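Local structure of putative mRNA export protein (4WP2) at residues A[11-14]-A[18-21]. The protein probably takes part in exporting mRNA from the nucleus to the cytoplasm, this chain being the UBA-like C-terminal domain of the NXF-family factor Mex67. Residues are numbered along the deposited sequence; the frame is centred on the assembly and turned at random.
Sequences AEVS and GMNV
S14, in the last turn of helix 2-17, reaches across to the backbone of M19 in the loop that follows, a compact example of how a helix fastens the chain leaving its own C-terminal end. Two hydrogen bonds do the polar work. The hydroxyl OG of S14 donates to M19 O at 2.7 Å, arriving almost head-on to the carbonyl with a C=O...donor angle of 171°. It can do so because chi1 of 177° puts OG anti to the backbone N and beside the carbonyl carbon, within hydrogen-bonding range of M19 O. G18 N closes the last helical turn on S14 O over 2.9 Å, with its donor tilted 32° from the carbonyl plane. G18 then ends the helix with a positive phi, and a side chain there would jam against the preceding carbonyl, a backbone turn suited to glycine.

The apolar share is smaller. M19, bent at its sulfur, carries CE to V13 CG1 at 4.2 Å, and the two side chains cross at a slant. F43 of helix 36-46 and F55 also pack on M19, tying this corner to the rest of the three-helix UBA fold.

Without the hydroxyl, as with an alanine here, the M19 carbonyl would probably lose its S14 donor and the loop one of its ties to the helix. Beyond this point N20 takes the N-cap position, its OD1 accepting from Y23 N. The chemistry is thus consistent with a well-defined link between helix 2-17 and helix 21-25, in which one serine supplies both a side-chain donor and a backbone acceptor.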
ATOM      1  N   ALA A  11      -2.607  30.694  21.282  1.00 24.68           N
ATOM      2  CA  ALA A  11      -3.552  29.812  21.947  1.00 23.98           C
ATOM      3  C   ALA A  11      -3.167  29.616  23.406  1.00 24.00           C
ATOM      4  O   ALA A  11      -4.037  29.585  24.280  1.00 23.48           O
ATOM      5  CB  ALA A  11      -3.623  28.457  21.233  1.00 26.65           C
ATOM      6  N   GLU A  12      -1.867  29.512  23.676  1.00 21.85           N
ATOM      7  CA  GLU A  12      -1.410  29.297  25.041  1.00 24.88           C
ATOM      8  C   GLU A  12      -1.626  30.533  25.907  1.00 23.14           C
ATOM      9  O   GLU A  12      -2.034  30.418  27.066  1.00 22.76           O
ATOM     10  CB  GLU A  12       0.063  28.896  25.072  1.00 23.26           C
ATOM     11  CG  GLU A  12       0.563  28.595  26.471  1.00 24.05           C
ATOM     12  CD  GLU A  12      -0.106  27.380  27.100  1.00 35.95           C
ATOM     13  OE1 GLU A  12      -0.864  26.663  26.412  1.00 38.06           O
ATOM     14  OE2 GLU A  12       0.096  27.170  28.311  1.00 36.10           O
ATOM     15  N   VAL A  13      -1.339  31.709  25.359  1.00 20.71           N
ATOM     16  CA  VAL A  13      -1.565  32.951  26.090  1.00 19.47           C
ATOM     17  C   VAL A  13      -3.056  33.101  26.402  1.00 21.80           C
ATOM     18  O   VAL A  13      -3.421  33.495  27.501  1.00 19.84           O
ATOM     19  CB  VAL A  13      -1.052  34.178  25.307  1.00 19.66           C
ATOM     20  CG1 VAL A  13      -1.544  35.481  25.922  1.00 18.28           C
ATOM     21  CG2 VAL A  13       0.474  34.173  25.251  1.00 20.09           C
ATOM     22  N   SER A  14      -3.902  32.770  25.431  1.00 20.55           N
ATOM     23  CA  SER A  14      -5.349  32.847  25.607  1.00 22.81           C
ATOM     24  C   SER A  14      -5.806  31.910  26.722  1.00 22.99           C
ATOM     25  O   SER A  14      -6.624  32.283  27.559  1.00 23.31           O
ATOM     26  CB  SER A  14      -6.063  32.510  24.297  1.00 22.46           C
ATOM     27  OG  SER A  14      -7.473  32.517  24.455  1.00 22.48           O
ATOM     28  N   GLY A  18      -7.075  34.144  29.690  1.00 24.01           N
ATOM     29  CA  GLY A  18      -8.507  34.275  29.480  1.00 24.65           C
ATOM     30  C   GLY A  18      -8.875  35.261  28.383  1.00 29.30           C
ATOM     31  O   GLY A  18     -10.055  35.425  28.068  1.00 25.33           O
ATOM     32  N   MET A  19      -7.873  35.915  27.797  1.00 23.35           N
ATOM     33  CA  MET A  19      -8.114  36.876  26.720  1.00 22.93           C
ATOM     34  C   MET A  19      -8.436  36.200  25.402  1.00 25.78           C
ATOM     35  O   MET A  19      -8.013  35.075  25.157  1.00 24.24           O
ATOM     36  CB  MET A  19      -6.895  37.773  26.525  1.00 22.26           C
ATOM     37  CG  MET A  19      -6.639  38.750  27.654  1.00 24.22           C
ATOM     38  SD  MET A  19      -5.252  39.865  27.326  1.00 26.72           S
ATOM     39  CE  MET A  19      -3.884  38.716  27.145  1.00 26.90           C
ATOM     40  N   ASN A  20      -9.158  36.900  24.529  1.00 24.38           N
ATOM     41  CA  ASN A  20      -9.424  36.372  23.197  1.00 26.01           C
ATOM     42  C   ASN A  20      -8.132  36.359  22.363  1.00 25.97           C
ATOM     43  O   ASN A  20      -7.083  36.835  22.815  1.00 21.42           O
ATOM     44  CB  ASN A  20     -10.525  37.184  22.499  1.00 23.27           C
ATOM     45  CG  ASN A  20     -10.162  38.657  22.323  1.00 25.24           C
ATOM     46  OD1 ASN A  20      -8.990  39.020  22.228  1.00 23.17           O
ATOM     47  ND2 ASN A  20     -11.179  39.510  22.249  1.00 27.79           N
ATOM     48  N   VAL A  21      -8.194  35.826  21.148  1.00 23.61           N
ATOM     49  CA  VAL A  21      -6.966  35.657  20.369  1.00 22.67           C
ATOM     50  C   VAL A  21      -6.357  36.999  19.952  1.00 20.80           C
ATOM     51  O   VAL A  21      -5.136  37.118  19.832  1.00 26.02           O
ATOM     52  CB  VAL A  21      -7.193  34.774  19.114  1.00 29.69           C
ATOM     53  CG1 VAL A  21      -7.653  33.385  19.524  1.00 30.97           C
ATOM     54  CG2 VAL A  21      -8.178  35.413  18.162  1.00 40.55           C
TER